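Local coordinates for PixA inclusion body protein (Burkholderia cenocepacia, PDB 4LZK) that is of unknown function but belongs to the PixA family of bacterial inclusion body proteins, and forms a beta-rich subunit of a six-chain assembly, at residues C[20-25]-C[70-75]; C[24-29]-C[178-183]; C[33-38]-C[47-52]; C[76-81]-C[151-156]; C[161-166]-C[172-177]. All coordinates share one frame; numbering follows the deposited sequence.

Contact 1: residues C[20-25]-C[70-75]; sequences IQILAV and GNLGLK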
# COMPACT_ATOMS: atom_id res chain seq x y z
N ILE C 20 -4.78 17.57 13.73
CA ILE C 20 -4.41 16.86 12.54
C ILE C 20 -4.79 17.72 11.34
O ILE C 20 -5.86 18.23 11.25
CB ILE C 20 -5.22 15.58 12.47
CG1 ILE C 20 -4.94 14.75 13.73
CG2 ILE C 20 -4.81 14.82 11.23
CD1 ILE C 20 -6.05 13.72 13.94
N GLN C 21 -3.86 17.93 10.45
CA GLN C 21 -4.17 18.61 9.25
C GLN C 21 -4.44 17.63 8.14
O GLN C 21 -3.67 16.67 7.91
CB GLN C 21 -2.95 19.48 8.86
CG GLN C 21 -2.49 20.55 9.85
CD GLN C 21 -1.03 20.95 9.55
OE1 GLN C 21 -0.09 20.11 9.64
NE2 GLN C 21 -0.83 22.19 9.25
N ILE C 22 -5.50 17.89 7.35
CA ILE C 22 -5.85 16.98 6.34
C ILE C 22 -5.89 17.76 5.02
O ILE C 22 -6.46 18.81 5.02
CB ILE C 22 -7.23 16.27 6.59
CG1 ILE C 22 -7.28 15.48 7.91
CG2 ILE C 22 -7.60 15.41 5.42
CD1 ILE C 22 -8.72 15.10 8.27
N LEU C 23 -5.29 17.23 3.95
CA LEU C 23 -5.32 17.83 2.63
C LEU C 23 -5.96 16.90 1.63
O LEU C 23 -5.49 15.74 1.38
CB LEU C 23 -3.92 18.32 2.18
CG LEU C 23 -3.89 19.17 0.91
CD1 LEU C 23 -4.58 20.51 1.16
CD2 LEU C 23 -2.45 19.31 0.45
N ALA C 24 -7.00 17.37 0.97
CA ALA C 24 -7.57 16.65 -0.13
C ALA C 24 -7.02 17.25 -1.41
O ALA C 24 -7.09 18.42 -1.60
CB ALA C 24 -9.13 16.65 -0.15
N VAL C 25 -6.45 16.38 -2.24
CA VAL C 25 -5.85 16.76 -3.51
C VAL C 25 -6.63 16.13 -4.65
O VAL C 25 -6.62 14.93 -4.80
CB VAL C 25 -4.37 16.36 -3.57
CG1 VAL C 25 -3.74 16.70 -4.95
CG2 VAL C 25 -3.62 17.03 -2.41
N GLY C 70 -8.31 8.32 -1.69
CA GLY C 70 -9.28 9.39 -1.59
C GLY C 70 -10.32 9.17 -0.48
O GLY C 70 -11.04 10.09 -0.04
N ASN C 71 -10.41 7.91 -0.04
CA ASN C 71 -11.23 7.51 1.06
C ASN C 71 -10.65 7.74 2.48
O ASN C 71 -11.39 7.70 3.51
CB ASN C 71 -11.53 6.00 0.87
CG ASN C 71 -12.56 5.50 1.79
OD1 ASN C 71 -13.76 5.70 1.57
ND2 ASN C 71 -12.09 4.83 2.86
N LEU C 72 -9.37 8.02 2.53
CA LEU C 72 -8.57 8.25 3.72
C LEU C 72 -8.52 7.10 4.74
O LEU C 72 -7.43 6.65 5.09
CB LEU C 72 -8.83 9.60 4.39
CG LEU C 72 -7.71 10.04 5.38
CD1 LEU C 72 -6.31 10.02 4.83
CD2 LEU C 72 -8.00 11.38 6.02
N GLY C 73 -9.67 6.63 5.22
CA GLY C 73 -9.65 5.55 6.25
C GLY C 73 -9.00 6.07 7.52
O GLY C 73 -8.14 5.41 8.14
N LEU C 74 -9.34 7.29 7.92
CA LEU C 74 -8.66 7.95 9.03
C LEU C 74 -9.09 7.30 10.34
O LEU C 74 -10.26 6.99 10.55
CB LEU C 74 -9.07 9.41 9.09
CG LEU C 74 -8.41 10.29 10.10
CD1 LEU C 74 -6.90 10.48 9.93
CD2 LEU C 74 -9.12 11.67 10.13
N LYS C 75 -8.13 7.06 11.20
CA LYS C 75 -8.45 6.55 12.54
C LYS C 75 -7.79 7.42 13.52
O LYS C 75 -6.60 7.60 13.45
CB LYS C 75 -7.97 5.14 12.74
CG LYS C 75 -8.76 4.16 11.93
CD LYS C 75 -7.96 2.95 11.70
CE LYS C 75 -8.80 1.72 11.48
NZ LYS C 75 -9.05 1.08 12.82

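Contact 2: residues C[24-29]-C[178-183]; sequences AVIDTN and FFWVWQ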
# COMPACT_ATOMS: atom_id res chain seq x y z
N ALA C 24 -7.00 17.37 0.97
CA ALA C 24 -7.57 16.65 -0.13
C ALA C 24 -7.02 17.25 -1.41
O ALA C 24 -7.09 18.42 -1.60
CB ALA C 24 -9.13 16.65 -0.15
N VAL C 25 -6.45 16.38 -2.24
CA VAL C 25 -5.85 16.76 -3.51
C VAL C 25 -6.63 16.13 -4.65
O VAL C 25 -6.62 14.93 -4.80
CB VAL C 25 -4.37 16.36 -3.57
CG1 VAL C 25 -3.74 16.70 -4.95
CG2 VAL C 25 -3.62 17.03 -2.41
N ILE C 26 -7.26 16.94 -5.49
CA ILE C 26 -8.27 16.45 -6.41
C ILE C 26 -7.71 16.51 -7.81
O ILE C 26 -7.07 17.53 -8.18
CB ILE C 26 -9.53 17.35 -6.32
CG1 ILE C 26 -10.12 17.17 -4.92
CG2 ILE C 26 -10.56 17.02 -7.42
CD1 ILE C 26 -10.66 18.37 -4.30
N ASP C 27 -7.85 15.42 -8.55
CA ASP C 27 -7.42 15.33 -9.98
C ASP C 27 -8.53 15.97 -10.87
O ASP C 27 -9.47 15.32 -11.35
CB ASP C 27 -7.12 13.90 -10.37
CG ASP C 27 -6.50 13.74 -11.80
OD1 ASP C 27 -6.51 14.68 -12.60
OD2 ASP C 27 -6.01 12.64 -12.10
N THR C 28 -8.44 17.28 -11.01
CA THR C 28 -9.47 18.04 -11.66
C THR C 28 -9.55 17.67 -13.14
O THR C 28 -10.61 17.68 -13.70
CB THR C 28 -9.32 19.57 -11.43
OG1 THR C 28 -8.01 20.01 -11.81
CG2 THR C 28 -9.62 19.88 -9.99
N ASN C 29 -8.42 17.36 -13.78
CA ASN C 29 -8.44 16.89 -15.18
C ASN C 29 -9.23 15.60 -15.36
O ASN C 29 -9.96 15.42 -16.32
CB ASN C 29 -7.05 16.76 -15.73
CG ASN C 29 -6.41 18.14 -15.98
OD1 ASN C 29 -7.12 19.13 -16.15
ND2 ASN C 29 -5.08 18.21 -15.98
N PHE C 178 -19.35 19.26 -6.93
CA PHE C 178 -19.10 17.86 -6.81
C PHE C 178 -18.92 17.48 -5.34
O PHE C 178 -18.72 18.35 -4.53
CB PHE C 178 -17.77 17.48 -7.51
CG PHE C 178 -17.74 17.74 -8.97
CD1 PHE C 178 -18.17 16.81 -9.85
CD2 PHE C 178 -17.24 18.93 -9.45
CE1 PHE C 178 -18.10 17.02 -11.25
CE2 PHE C 178 -17.16 19.16 -10.82
CZ PHE C 178 -17.59 18.20 -11.74
N PHE C 179 -19.14 16.18 -4.99
CA PHE C 179 -18.79 15.69 -3.71
C PHE C 179 -18.24 14.29 -3.72
O PHE C 179 -18.56 13.49 -4.62
CB PHE C 179 -19.99 15.75 -2.77
CG PHE C 179 -20.97 14.61 -2.94
CD1 PHE C 179 -21.94 14.69 -3.90
CD2 PHE C 179 -20.97 13.52 -2.07
CE1 PHE C 179 -22.88 13.64 -4.05
CE2 PHE C 179 -21.88 12.48 -2.25
CZ PHE C 179 -22.87 12.57 -3.23
N TRP C 180 -17.42 13.98 -2.72
CA TRP C 180 -16.92 12.63 -2.54
C TRP C 180 -17.14 12.22 -1.08
O TRP C 180 -17.40 13.09 -0.19
CB TRP C 180 -15.48 12.53 -2.87
CG TRP C 180 -14.49 12.97 -1.79
CD1 TRP C 180 -13.90 12.16 -0.86
CD2 TRP C 180 -13.98 14.28 -1.55
NE1 TRP C 180 -13.06 12.85 -0.10
CE2 TRP C 180 -13.11 14.18 -0.42
CE3 TRP C 180 -14.15 15.52 -2.14
CZ2 TRP C 180 -12.41 15.28 0.10
CZ3 TRP C 180 -13.48 16.61 -1.62
CH2 TRP C 180 -12.62 16.50 -0.51
N VAL C 181 -17.08 10.92 -0.82
CA VAL C 181 -17.28 10.43 0.49
C VAL C 181 -16.01 9.81 0.95
O VAL C 181 -15.36 9.08 0.18
CB VAL C 181 -18.41 9.40 0.48
CG1 VAL C 181 -18.63 8.75 1.81
CG2 VAL C 181 -19.69 10.03 -0.04
N TRP C 182 -15.66 10.06 2.21
CA TRP C 182 -14.49 9.49 2.81
C TRP C 182 -14.88 8.92 4.16
O TRP C 182 -15.99 9.16 4.63
CB TRP C 182 -13.38 10.53 2.89
CG TRP C 182 -13.66 11.83 3.51
CD1 TRP C 182 -14.31 12.88 2.98
CD2 TRP C 182 -13.17 12.28 4.81
NE1 TRP C 182 -14.35 13.95 3.87
CE2 TRP C 182 -13.63 13.63 4.98
CE3 TRP C 182 -12.42 11.68 5.82
CZ2 TRP C 182 -13.39 14.34 6.12
CZ3 TRP C 182 -12.16 12.39 6.96
CH2 TRP C 182 -12.66 13.73 7.11
N GLN C 183 -13.98 8.20 4.79
CA GLN C 183 -14.32 7.41 5.98
C GLN C 183 -13.32 7.68 7.11
O GLN C 183 -12.10 7.85 6.89
CB GLN C 183 -14.30 5.88 5.65
CG GLN C 183 -15.07 5.53 4.41
CD GLN C 183 -14.90 4.07 3.95
OE1 GLN C 183 -13.81 3.53 3.98
NE2 GLN C 183 -16.00 3.46 3.51

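Contact 3: residues C[33-38]-C[47-52]; sequences RSHPNP and SIPSTA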
# COMPACT_ATOMS: atom_id res chain seq x y z
N ARG C 33 -12.87 15.25 -17.52
CA ARG C 33 -13.04 14.21 -18.55
C ARG C 33 -14.18 13.23 -18.21
O ARG C 33 -14.92 12.79 -19.07
CB ARG C 33 -11.76 13.37 -18.74
CG ARG C 33 -10.62 14.11 -19.43
CD ARG C 33 -9.49 13.16 -19.78
NE ARG C 33 -8.92 12.58 -18.57
CZ ARG C 33 -7.90 13.05 -17.87
NH1 ARG C 33 -7.29 14.19 -18.25
NH2 ARG C 33 -7.49 12.39 -16.80
N SER C 34 -14.28 12.84 -16.97
CA SER C 34 -15.29 11.81 -16.64
C SER C 34 -16.68 12.38 -16.29
O SER C 34 -17.64 11.62 -16.29
CB SER C 34 -14.76 10.88 -15.53
OG SER C 34 -14.54 11.65 -14.37
N HIS C 35 -16.77 13.68 -15.99
CA HIS C 35 -18.01 14.36 -15.64
C HIS C 35 -18.21 15.61 -16.41
O HIS C 35 -18.23 16.70 -15.82
CB HIS C 35 -18.07 14.68 -14.13
CG HIS C 35 -18.04 13.46 -13.29
ND1 HIS C 35 -16.87 12.87 -12.90
CD2 HIS C 35 -19.03 12.66 -12.86
CE1 HIS C 35 -17.14 11.78 -12.20
NE2 HIS C 35 -18.45 11.62 -12.16
N PRO C 36 -18.41 15.49 -17.72
CA PRO C 36 -18.40 16.69 -18.56
C PRO C 36 -19.64 17.54 -18.42
O PRO C 36 -19.62 18.69 -18.89
CB PRO C 36 -18.33 16.15 -19.99
CG PRO C 36 -18.13 14.66 -19.85
CD PRO C 36 -18.60 14.26 -18.50
N ASN C 37 -20.72 16.99 -17.86
CA ASN C 37 -21.96 17.79 -17.68
C ASN C 37 -22.44 17.74 -16.23
O ASN C 37 -23.43 17.07 -15.93
CB ASN C 37 -23.08 17.31 -18.59
CG ASN C 37 -22.70 17.37 -20.05
OD1 ASN C 37 -22.44 18.45 -20.58
ND2 ASN C 37 -22.64 16.20 -20.70
N PRO C 38 -21.70 18.38 -15.32
CA PRO C 38 -21.97 18.16 -13.90
C PRO C 38 -23.05 19.11 -13.40
O PRO C 38 -23.54 19.92 -14.16
CB PRO C 38 -20.63 18.52 -13.26
CG PRO C 38 -20.12 19.65 -14.12
CD PRO C 38 -20.58 19.31 -15.54
N SER C 47 -21.88 13.54 -7.52
CA SER C 47 -21.10 12.45 -6.92
C SER C 47 -19.88 12.12 -7.75
O SER C 47 -20.01 11.91 -8.96
CB SER C 47 -22.00 11.22 -6.85
OG SER C 47 -21.29 10.25 -6.15
N ILE C 48 -18.71 12.02 -7.15
CA ILE C 48 -17.51 11.51 -7.79
C ILE C 48 -16.91 10.39 -6.98
O ILE C 48 -17.05 10.35 -5.75
CB ILE C 48 -16.41 12.59 -8.01
CG1 ILE C 48 -15.71 12.94 -6.68
CG2 ILE C 48 -16.97 13.77 -8.73
CD1 ILE C 48 -14.73 14.07 -6.73
N PRO C 49 -16.23 9.44 -7.65
CA PRO C 49 -15.61 8.36 -6.88
C PRO C 49 -14.43 8.83 -6.13
O PRO C 49 -13.80 9.81 -6.54
CB PRO C 49 -15.21 7.35 -7.98
CG PRO C 49 -14.99 8.20 -9.18
CD PRO C 49 -16.08 9.25 -9.10
N SER C 50 -14.05 8.14 -5.05
CA SER C 50 -12.88 8.53 -4.28
C SER C 50 -11.59 8.27 -5.06
O SER C 50 -10.55 8.73 -4.73
CB SER C 50 -12.86 7.79 -2.92
OG SER C 50 -12.83 6.41 -3.19
N THR C 51 -11.74 7.55 -6.15
CA THR C 51 -10.68 7.26 -7.09
C THR C 51 -10.11 8.55 -7.79
O THR C 51 -8.95 8.61 -8.28
CB THR C 51 -11.35 6.29 -8.08
OG1 THR C 51 -10.57 5.12 -8.22
CG2 THR C 51 -11.64 6.90 -9.30
N ALA C 52 -10.92 9.58 -7.80
CA ALA C 52 -10.59 10.85 -8.45
C ALA C 52 -9.77 11.79 -7.57
O ALA C 52 -9.50 12.91 -7.97
CB ALA C 52 -11.88 11.54 -8.80

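Contact 4: residues C[76-81]-C[151-156]; sequences LNVGDK and KSAGSE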
# COMPACT_ATOMS: atom_id res chain seq x y z
N LEU C 76 -8.53 7.98 14.45
CA LEU C 76 -7.91 8.88 15.39
C LEU C 76 -8.54 8.77 16.83
O LEU C 76 -9.32 7.88 17.08
CB LEU C 76 -7.92 10.30 14.84
CG LEU C 76 -9.18 11.18 14.94
CD1 LEU C 76 -9.15 12.36 13.93
CD2 LEU C 76 -10.48 10.50 14.82
N ASN C 77 -8.12 9.62 17.73
CA ASN C 77 -8.61 9.61 19.12
C ASN C 77 -9.77 10.57 19.34
O ASN C 77 -9.72 11.71 18.86
CB ASN C 77 -7.47 9.92 20.11
CG ASN C 77 -6.18 9.20 19.78
OD1 ASN C 77 -5.97 8.07 20.26
ND2 ASN C 77 -5.29 9.86 18.94
N VAL C 78 -10.84 10.13 20.03
CA VAL C 78 -11.78 11.11 20.53
C VAL C 78 -11.03 12.27 21.21
O VAL C 78 -10.15 12.05 22.05
CB VAL C 78 -12.77 10.47 21.52
CG1 VAL C 78 -13.63 11.52 22.21
CG2 VAL C 78 -13.56 9.44 20.83
N GLY C 79 -11.38 13.49 20.92
CA GLY C 79 -10.61 14.62 21.37
C GLY C 79 -9.78 15.33 20.30
O GLY C 79 -9.55 16.51 20.40
N ASP C 80 -9.30 14.59 19.30
CA ASP C 80 -8.43 15.13 18.27
C ASP C 80 -9.21 16.11 17.42
O ASP C 80 -10.36 15.84 17.03
CB ASP C 80 -7.85 14.01 17.40
CG ASP C 80 -6.82 13.10 18.19
OD1 ASP C 80 -6.51 13.46 19.39
OD2 ASP C 80 -6.38 12.03 17.64
N LYS C 81 -8.57 17.24 17.15
CA LYS C 81 -9.06 18.22 16.24
C LYS C 81 -8.63 17.89 14.79
O LYS C 81 -7.58 17.30 14.58
CB LYS C 81 -8.47 19.59 16.61
CG LYS C 81 -8.67 19.85 18.11
CD LYS C 81 -8.59 21.33 18.52
CE LYS C 81 -7.20 21.74 19.08
NZ LYS C 81 -7.02 23.23 19.00
N LYS C 151 -15.68 13.71 18.59
CA LYS C 151 -16.33 13.81 19.89
C LYS C 151 -17.09 12.58 20.29
O LYS C 151 -17.57 12.52 21.43
CB LYS C 151 -17.26 15.03 20.03
CG LYS C 151 -18.14 15.28 18.86
CD LYS C 151 -19.35 14.43 18.86
CE LYS C 151 -20.43 15.00 17.92
NZ LYS C 151 -21.56 14.00 17.99
N SER C 152 -17.29 11.64 19.37
CA SER C 152 -17.88 10.36 19.81
C SER C 152 -17.13 9.20 19.19
O SER C 152 -16.62 9.31 18.07
CB SER C 152 -19.36 10.30 19.49
OG SER C 152 -20.07 11.49 19.92
N ALA C 153 -17.04 8.07 19.91
CA ALA C 153 -16.36 6.90 19.38
C ALA C 153 -17.22 6.24 18.33
O ALA C 153 -18.46 6.33 18.41
CB ALA C 153 -16.00 5.91 20.49
N GLY C 154 -16.59 5.62 17.33
CA GLY C 154 -17.30 4.93 16.30
C GLY C 154 -16.78 5.27 14.90
O GLY C 154 -15.70 5.83 14.76
N SER C 155 -17.59 4.92 13.93
CA SER C 155 -17.22 5.04 12.53
C SER C 155 -18.12 5.97 11.82
O SER C 155 -19.34 5.83 11.91
CB SER C 155 -17.15 3.64 11.88
OG SER C 155 -16.97 3.85 10.43
N GLU C 156 -17.57 6.89 11.03
CA GLU C 156 -18.38 7.87 10.28
C GLU C 156 -17.91 7.95 8.81
O GLU C 156 -16.73 7.94 8.57
CB GLU C 156 -18.30 9.26 10.91
CG GLU C 156 -19.29 10.26 10.29
CD GLU C 156 -19.32 11.66 10.96
OE1 GLU C 156 -18.56 11.89 11.92
OE2 GLU C 156 -20.17 12.48 10.51

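Contact 5: residues C[161-166]-C[172-177]; sequences SFALYT and KSLFGY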
# COMPACT_ATOMS: atom_id res chain seq x y z
N SER C 161 -18.24 18.46 -0.22
CA SER C 161 -18.64 19.04 -1.47
C SER C 161 -17.71 20.22 -1.84
O SER C 161 -17.25 20.95 -0.97
CB SER C 161 -20.05 19.58 -1.37
OG SER C 161 -20.92 18.53 -1.03
N PHE C 162 -17.36 20.32 -3.11
CA PHE C 162 -16.44 21.32 -3.57
C PHE C 162 -16.85 21.86 -4.92
O PHE C 162 -17.54 21.23 -5.70
CB PHE C 162 -15.01 20.77 -3.64
CG PHE C 162 -14.77 19.75 -4.74
CD1 PHE C 162 -14.98 18.37 -4.51
CD2 PHE C 162 -14.22 20.11 -5.96
CE1 PHE C 162 -14.72 17.46 -5.47
CE2 PHE C 162 -13.98 19.15 -6.94
CZ PHE C 162 -14.21 17.84 -6.69
N ALA C 163 -16.43 23.09 -5.16
CA ALA C 163 -16.66 23.72 -6.48
C ALA C 163 -15.41 23.56 -7.29
O ALA C 163 -14.29 23.77 -6.79
CB ALA C 163 -16.99 25.20 -6.33
N LEU C 164 -15.56 23.13 -8.54
CA LEU C 164 -14.46 23.06 -9.46
C LEU C 164 -14.53 24.28 -10.42
O LEU C 164 -15.51 24.46 -11.19
CB LEU C 164 -14.54 21.74 -10.18
CG LEU C 164 -13.29 21.21 -10.81
CD1 LEU C 164 -13.51 19.85 -11.36
CD2 LEU C 164 -12.79 22.09 -11.91
N TYR C 165 -13.50 25.11 -10.38
CA TYR C 165 -13.47 26.30 -11.28
C TYR C 165 -12.43 26.06 -12.34
O TYR C 165 -11.39 25.41 -12.05
CB TYR C 165 -13.17 27.58 -10.52
CG TYR C 165 -14.25 28.04 -9.66
CD1 TYR C 165 -15.29 28.83 -10.14
CD2 TYR C 165 -14.27 27.66 -8.33
CE1 TYR C 165 -16.31 29.23 -9.31
CE2 TYR C 165 -15.25 28.05 -7.52
CZ TYR C 165 -16.29 28.81 -8.01
OH TYR C 165 -17.27 29.15 -7.12
N THR C 166 -12.67 26.49 -13.59
CA THR C 166 -11.58 26.39 -14.52
C THR C 166 -10.98 27.77 -14.77
O THR C 166 -11.63 28.77 -14.57
CB THR C 166 -11.94 25.77 -15.90
OG1 THR C 166 -13.15 26.36 -16.41
CG2 THR C 166 -12.06 24.27 -15.79
N LYS C 172 -11.38 32.81 -13.54
CA LYS C 172 -12.07 31.56 -13.15
C LYS C 172 -13.49 31.50 -13.70
O LYS C 172 -14.14 32.49 -13.77
CB LYS C 172 -12.14 31.41 -11.62
CG LYS C 172 -10.86 31.73 -10.89
CD LYS C 172 -10.28 30.51 -10.18
CE LYS C 172 -9.37 30.93 -9.01
NZ LYS C 172 -10.02 31.87 -8.04
N SER C 173 -13.96 30.31 -14.10
CA SER C 173 -15.37 30.05 -14.49
C SER C 173 -15.83 28.76 -13.79
O SER C 173 -15.10 27.79 -13.77
CB SER C 173 -15.53 29.83 -16.01
OG SER C 173 -14.42 30.29 -16.77
N LEU C 174 -17.03 28.72 -13.29
CA LEU C 174 -17.57 27.48 -12.70
C LEU C 174 -17.69 26.32 -13.69
O LEU C 174 -18.38 26.44 -14.70
CB LEU C 174 -18.88 27.73 -12.04
CG LEU C 174 -19.54 26.54 -11.33
CD1 LEU C 174 -18.77 26.10 -10.08
CD2 LEU C 174 -20.99 26.88 -11.03
N PHE C 175 -17.03 25.21 -13.40
CA PHE C 175 -17.28 24.02 -14.16
C PHE C 175 -18.42 23.21 -13.55
O PHE C 175 -19.30 22.73 -14.28
CB PHE C 175 -16.03 23.19 -14.24
CG PHE C 175 -16.13 21.97 -15.12
CD1 PHE C 175 -15.99 22.08 -16.51
CD2 PHE C 175 -16.35 20.70 -14.58
CE1 PHE C 175 -16.04 20.96 -17.32
CE2 PHE C 175 -16.45 19.58 -15.40
CZ PHE C 175 -16.31 19.71 -16.77
N GLY C 176 -18.35 22.95 -12.23
CA GLY C 176 -19.42 22.24 -11.54
C GLY C 176 -19.24 22.08 -10.03
O GLY C 176 -18.21 22.46 -9.47
N TYR C 177 -20.29 21.56 -9.39
CA TYR C 177 -20.24 21.26 -7.97
C TYR C 177 -20.24 19.75 -7.77
O TYR C 177 -21.03 19.04 -8.38
CB TYR C 177 -21.34 21.88 -7.18
CG TYR C 177 -21.43 23.38 -7.29
CD1 TYR C 177 -20.65 24.20 -6.47
CD2 TYR C 177 -22.31 23.98 -8.23
CE1 TYR C 177 -20.71 25.59 -6.56
CE2 TYR C 177 -22.40 25.36 -8.32
CZ TYR C 177 -21.63 26.17 -7.48
OH TYR C 177 -21.75 27.53 -7.52
O HOH W 1 -12.58 28.25 -18.25

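Contact 1: residues C[20-25]-C[70-75]
Ile22 meets Leu72 and Leu74 through methyl groups alone. The closer of the two touches is Ile22 CD1 to Leu74 CD2, at 3.9 Å. There the two chains meet end on, methyl against methyl. The second is Ile22 CG2 to Leu72 CD2, at 4.1 Å, where the side chains run at a slant to one another. Ile22 can serve both leucines because its branches diverge at CB. CG1 lies anti to the carbonyl carbon (chi1 -59°) and carries CD1 to Leu74. CG2, on the other branch, goes to Leu72. All three side chains are buried, and no hydrogen bond joins the two segments.

The contact thins out from there. Ile20 points the same way as Ile22 but makes no contact with segment 70-75. Lys75, partly exposed, lies on the outer side and packs on Tyr157 of the third subunit. Gly73 N bonds to Asn71 O at 2.7 Å, a tight turn about Leu72, which has positive phi, as does Gly73.

The strand holding Ile22 runs between strands 53-57 and 81-88 of its sheet. Leu74 lies on the strand beside 172-186 in the other sheet, with Leu72 just ahead of it in the chain. The contact is therefore layer-to-layer packing of two beta sheets. Met55 of strand 53-57 touches both Ile22 and Leu72, and Val82 and Leu84 of strand 81-88 also pack on Ile22.

Contact 2: residues C[24-29]-C[178-183]
This is a buried apolar contact between two beta sheets, made by one tryptophan ring against the methyls of an alanine and an isoleucine. Trp180 reaches across from strand 172-186 to Ala24 and Ile26 of strand 19-26. The backbones stay well apart, with the CA atoms of Ile26 and Trp180 10.2 Å from each other. The indole fills that gap with its six-membered ring. Trp180 CH2 lies 3.5 Å from Ala24 CB, and CZ2 of the same ring is 3.6 Å from that methyl. The neighbouring corner, Trp180 CZ3, is 4.3 Å from Ile26 CD1. Both methyls approach the ring obliquely. A chi1 of 81° puts the indole CG between the backbone N and the carbonyl carbon, with the six-membered ring out at Ala24 and Ile26.

Such spacing is that of facing layers in a beta sandwich, where side chains and not backbone bonds join the sheets. Ala24 and Ile26 both point at the opposite layer, while Val25 between them points away and packs on Leu56 of the second subunit.

Leu53 and Met55 of strand 53-57 and Thr160 of strand 154-167 also touch the Trp180 side chain. Past Ile26 the strand ends at Asp27, the centre of an inverse gamma turn. Asp27 is also the N-cap of helix 28-34, where its OD1 accepts a hydrogen bond from Tyr30 N.

Contact 3: residues C[33-38]-C[47-52]
His35 carries this contact, meeting Ser47, Ile48 and Pro49 with the far side of its imidazole. The path begins at CB, which points toward segment 47-52. CG sits anti to the carbonyl carbon (chi1 -62°), beside the backbone N, and the ring projects from there. His35 ND1 lies 3.0 Å from Ser34 OG, within its own segment. On the other branch, His35 CD2 is 4.1 Å from Ser47 O.

The outer atoms come closest. His35 CE1 has two neighbours: Ile48 CG2 at 4.0 Å and Pro49 CD at 4.1 Å. They approach differently. Ile48 CG2 stands over one face of the His35 ring, nearer its rim, 4.3 Å from the centroid and 21° off the normal, which makes a CH-pi contact. Pro49 CD lies at the ring edge, near its plane. The path ends at His35 NE2, 3.6 Å from Ser47 O, which is placed obliquely to the ring.

His35 is the first residue to leave helical geometry after helix 28-34. The contact thus packs the residue just past that helix on the end of strand 46-47 and the loop that runs on to strand 53-57. Ile48 links the histidine to the protein interior. Its CG2 faces the histidine, while its longer branch leads away, and its side chain also touches Ile31, Phe178 and Trp180. Pro49 packs in addition on Tyr30 of the fifth subunit.

Contact 4: residues C[76-81]-C[151-156]
Val78 puts its two methyls on the backbone of residues 151-153, CG1 on Lys151 and CG2 on the peptide between Ser152 and Ala153. Val78 CG1 is anti to the backbone N (chi1 172°) and rests 4.1 Å from Lys151 C. Val78 CG2 is anti to the carbonyl carbon and lies 3.9 Å from Ala153 N. The same methyl, Val78 CG2, reaches Ala153 CB at 4.3 Å, where two side chains touch. Lys151 and Ser152 turn their side chains away, so they offer Val78 only main-chain atoms. The amine of Lys151 goes instead to Gln109 OE1.

Asp80 bonds across the turn that carries Val78. Its OD2 accepts two bonds from Asn77. Asn77 ND2 meets Asp80 OD2 at 2.8 Å on the syn lone pair, and the oxygen lies close to the amide plane. Asn77 N meets Asp80 OD2 at 3.0 Å from above the carboxylate plane. Asp80 OD1 is taken by Gln18 N.

Asp80 N also bonds to Asn77 O at 2.9 Å, closing a type II beta turn with Gly79 at its third position, where positive phi suits glycine. The turn joins strands 72-76 and 81-88, which belong to different sheets, so it is a sheet-to-sheet connection and not a hairpin. It packs at the surface on the loop leading into strand 154-167.

Contact 5: residues C[161-166]-C[172-177]
Strands 161-166 and 172-177 pair antiparallel, strongly twisted, with 134° between their directions and a classic beta bulge where Phe175 and Gly176 both face Leu164. Leu164 N bonds to Gly176 O at 2.9 Å, almost straight. Leu164 O takes Phe175 N at 2.8 Å and, weakly, Gly176 N. Nearer the hairpin end, Thr166 and Ser173 form a hydrogen-bonded pair with bonds in both directions.

On the face with Ala163, Tyr165, Leu174 and Tyr177, Leu174 sits between the two tyrosines. Its CD1 lies over a face of each ring, 4.0 Å above the plane of Tyr165 and 3.8 Å above that of Tyr177, nearer the rim in both. Tyr177 CE1 also meets Ala163 CB at 3.7 Å. CG of Leu174 is anti to its backbone N (chi1 -178°), which brings CD1 between the rings.

Leu164 and Thr166 point to the other face. Leu164 and Phe175 run alongside each other there in the same direction, with Leu164 CD2 4.1 Å from Phe175 CB. One water joins Thr166 OG1 and Ser173 OG.

These strands form a beta hairpin. Strand 96-105 pairs with the outer side of 154-167, and its Leu98 touches Tyr165. Helix 28-34 packs on the other face, with Ile31 against Leu164 and Lys32 against Phe175.

In the fold
Strand 19-26 opens two loops near the N terminus. Contact 1 closes the shorter one at 70-75; contact 2 closes a loop of nearly the whole chain at 178-183. Contact 3 begins at the end of helix 28-34 and is nested inside both. Contact 4, from 76-81 to 151-156, starts after contact 1 has closed. Contact 5 closes the last hairpin. Both 4 and 5 lie inside the loop of contact 2, one after the other and on opposite sides of the chain's centre. Contacts 1 and 2 join the two sheets. Contact 3 adds the residues at the helix end and touches 1, 2 and 5. Contact 4 joins two surface loops and touches contact 1.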